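Local atomic coordinates of DyP (Bjerkandera adusta, PDB entry 3VXJ), a protein that binds heme b and probably acts as a peroxidase that oxidises dyes and phenolic compounds such as 2,6-dimethoxyphenol. Residues Thr312-Arg315 and Gln316-Gly320. Sequence-based numbering, arbitrary orientation.
Sequences TNPR and QDLGG. With HEM (protoporphyrin IX containing Fe), chain B; 3DM (2,6-dimethoxyphenol), chain D.
P314 and L318 touch where the chain turns after helix 308-312. CB of P314 lies 3.8 Å from CG of L318, and the two side chains cross at a slant. W374 of helix 367-375 touches both. Residues 316-318 belong to a short 3-10 turn. N of D317 donates to O of P314 at 2.9 Å, and N of L318 donates to O of R315 at 3.1 Å. The carboxylate of D317 forms salt bridges with R310 and K384, which tie the turn to its surroundings.

N313 faces the heme and the phenol. Its CG is anti to the backbone N (chi1 178°), which sends the amide between the two bound groups. ND2 of N313 donates to O2D of the heme propionate at 3.0 Å and to O1 of 2,6-dimethoxyphenol at 3.1 Å, both nearly straight. OD1 accepts from N of R315, closing an Asx turn that helps fix the rotation of the amide.

CA, CB and CG of R315 lie over one face of the phenol ring, with CG of R315 3.7 Å from C1 of 2,6-dimethoxyphenol. The chain then runs extended to NE. Its guanidinium meets the same propionate edge-on, in its own plane. NH2 of R315 donates to O1D of the heme propionate at 2.9 Å, nearly straight at 171°. NH2 also bonds N289, NH1 bonds the backbone O of F291, and F291 makes a cation-pi contact with the group. CD1 of L318 touches methoxy carbon C7 of the phenol at 3.8 Å.

One propionate is thus gripped at both oxygens, and its charge is probably balanced in part by R315. The single amide nitrogen of N313 holds both propionate and phenol, and so positions the phenol oxygen beside the heme propionate.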
loop_
_atom_site.group_PDB
_atom_site.type_symbol
_atom_site.label_atom_id
_atom_site.label_comp_id
_atom_site.label_asym_id
_atom_site.label_seq_id
_atom_site.Cartn_x
_atom_site.Cartn_y
_atom_site.Cartn_z
ATOM N N THR A 312 -5.826 -8.369 6.020
ATOM C CA THR A 312 -4.954 -7.219 6.261
ATOM C C THR A 312 -5.519 -6.270 7.313
ATOM O O THR A 312 -4.758 -5.543 7.947
ATOM C CB THR A 312 -4.619 -6.459 4.976
ATOM O OG1 THR A 312 -5.838 -5.941 4.417
ATOM C CG2 THR A 312 -3.900 -7.369 3.960
ATOM N N ASN A 313 -6.839 -6.302 7.505
ATOM C CA ASN A 313 -7.486 -5.645 8.632
ATOM C C ASN A 313 -8.609 -6.520 9.174
ATOM O O ASN A 313 -9.743 -6.464 8.687
ATOM C CB ASN A 313 -8.025 -4.265 8.259
ATOM C CG ASN A 313 -8.745 -3.589 9.420
ATOM O OD1 ASN A 313 -8.715 -4.073 10.565
ATOM N ND2 ASN A 313 -9.422 -2.478 9.126
ATOM N N PRO A 314 -8.295 -7.338 10.192
ATOM C CA PRO A 314 -9.243 -8.326 10.694
ATOM C C PRO A 314 -10.444 -7.762 11.449
ATOM O O PRO A 314 -11.371 -8.515 11.710
ATOM C CB PRO A 314 -8.388 -9.194 11.629
ATOM C CG PRO A 314 -6.979 -8.976 11.166
ATOM C CD PRO A 314 -6.941 -7.554 10.727
ATOM N N ARG A 315 -10.446 -6.469 11.778
ATOM C CA ARG A 315 -11.585 -5.860 12.484
ATOM C C ARG A 315 -11.991 -6.735 13.684
ATOM O O ARG A 315 -11.126 -7.058 14.508
ATOM C CB ARG A 315 -12.735 -5.519 11.511
ATOM C CG ARG A 315 -12.264 -4.634 10.372
ATOM C CD ARG A 315 -13.383 -4.162 9.450
ATOM N NE ARG A 315 -12.789 -3.490 8.290
ATOM C CZ ARG A 315 -13.234 -2.381 7.703
ATOM N NH1 ARG A 315 -14.330 -1.767 8.132
ATOM N NH2 ARG A 315 -12.560 -1.881 6.683
ATOM N N GLN A 316 -13.265 -7.118 13.803
ATOM C CA GLN A 316 -13.732 -7.852 14.987
ATOM C C GLN A 316 -13.190 -9.278 15.104
ATOM O O GLN A 316 -13.340 -9.905 16.153
ATOM C CB GLN A 316 -15.270 -7.837 15.076
ATOM C CG GLN A 316 -15.867 -8.337 16.404
ATOM C CD GLN A 316 -15.541 -7.448 17.596
ATOM O OE1 GLN A 316 -15.249 -6.259 17.444
ATOM N NE2 GLN A 316 -15.603 -8.024 18.790
ATOM N N ASP A 317 -12.531 -9.797 14.067
ATOM C CA ASP A 317 -11.825 -11.079 14.238
ATOM C C ASP A 317 -10.773 -10.993 15.357
ATOM O O ASP A 317 -10.398 -12.015 15.939
ATOM C CB ASP A 317 -11.138 -11.542 12.947
ATOM C CG ASP A 317 -12.109 -12.031 11.883
ATOM O OD1 ASP A 317 -13.236 -12.474 12.193
ATOM O OD2 ASP A 317 -11.693 -11.987 10.704
ATOM N N LEU A 318 -10.307 -9.781 15.662
ATOM C CA LEU A 318 -9.343 -9.589 16.757
ATOM C C LEU A 318 -10.001 -9.514 18.137
ATOM O O LEU A 318 -9.300 -9.555 19.154
ATOM C CB LEU A 318 -8.471 -8.351 16.515
ATOM C CG LEU A 318 -7.568 -8.378 15.285
ATOM C CD1 LEU A 318 -6.744 -7.105 15.231
ATOM C CD2 LEU A 318 -6.660 -9.603 15.284
ATOM N N GLY A 319 -11.329 -9.405 18.167
ATOM C CA GLY A 319 -12.079 -9.356 19.424
ATOM C C GLY A 319 -12.539 -7.970 19.833
ATOM O O GLY A 319 -13.277 -7.818 20.812
ATOM N N GLY A 320 -12.101 -6.959 19.095
ATOM C CA GLY A 320 -12.455 -5.570 19.364
ATOM C C GLY A 320 -11.468 -4.654 18.664
ATOM O O GLY A 320 -10.580 -5.137 17.945
HETATM C CHA HEM B . -7.192 -2.976 0.895
HETATM C CHB HEM B . -5.666 -4.281 -3.502
HETATM C CHC HEM B . -1.340 -5.472 -1.697
HETATM C CHD HEM B . -2.829 -4.141 2.706
HETATM C C1A HEM B . -7.168 -3.257 -0.443
HETATM C C2A HEM B . -8.285 -3.121 -1.350
HETATM C C3A HEM B . -7.859 -3.495 -2.569
HETATM C C4A HEM B . -6.460 -3.844 -2.467
HETATM C CMA HEM B . -8.671 -3.526 -3.877
HETATM C CAA HEM B . -9.710 -2.695 -0.932
HETATM C CBA HEM B . -9.972 -1.187 -0.944
HETATM C CGA HEM B . -9.304 -0.437 0.184
HETATM O O1A HEM B . -9.711 -0.567 1.358
HETATM O O2A HEM B . -8.353 0.340 -0.111
HETATM C C1B HEM B . -4.355 -4.705 -3.406
HETATM C C2B HEM B . -3.534 -5.169 -4.504
HETATM C C3B HEM B . -2.328 -5.496 -4.002
HETATM C C4B HEM B . -2.364 -5.231 -2.579
HETATM C CMB HEM B . -4.022 -5.270 -5.966
HETATM C CAB HEM B . -1.086 -6.024 -4.750
HETATM C CBB HEM B . -0.892 -5.801 -6.052
HETATM C C1C HEM B . -1.387 -5.258 -0.343
HETATM C C2C HEM B . -0.330 -5.569 0.601
HETATM C C3C HEM B . -0.749 -5.215 1.826
HETATM C C4C HEM B . -2.079 -4.663 1.682
HETATM C CMC HEM B . 1.026 -6.186 0.209
HETATM C CAC HEM B . -0.003 -5.321 3.183
HETATM C CBC HEM B . 0.792 -6.360 3.471
HETATM C C1D HEM B . -4.104 -3.649 2.599
HETATM C C2D HEM B . -4.809 -3.014 3.685
HETATM C C3D HEM B . -6.155 -2.668 3.131
HETATM C C4D HEM B . -6.142 -3.114 1.761
HETATM C CMD HEM B . -4.346 -2.743 5.126
HETATM C CAD HEM B . -7.280 -1.993 3.931
HETATM C CBD HEM B . -7.983 -3.081 4.737
HETATM C CGD HEM B . -9.080 -2.514 5.596
HETATM O O1D HEM B . -10.220 -3.046 5.517
HETATM O O2D HEM B . -8.830 -1.550 6.355
HETATM N NA HEM B . -6.088 -3.720 -1.152
HETATM N NB HEM B . -3.622 -4.785 -2.229
HETATM N NC HEM B . -2.450 -4.743 0.362
HETATM N ND HEM B . -4.907 -3.666 1.460
HETATM FE FE HEM B . -4.284 -4.297 -0.383
HETATM O O1 3DM D . -10.691 -1.405 11.789
HETATM C C1 3DM D . -11.351 -2.037 12.821
HETATM C C2 3DM D . -10.657 -2.791 13.774
HETATM O O2 3DM D . -9.295 -2.902 13.665
HETATM C C7 3DM D . -8.649 -3.958 14.395
HETATM C C3 3DM D . -11.378 -3.403 14.810
HETATM C C4 3DM D . -12.770 -3.287 14.873
HETATM C C5 3DM D . -13.456 -2.532 13.928
HETATM C C6 3DM D . -12.743 -1.913 12.900
HETATM O O3 3DM D . -13.361 -1.164 11.938
HETATM C C8 3DM D . -14.803 -1.288 11.821
HETATM O O HOH W 1 -3.731 -2.416 -0.738
#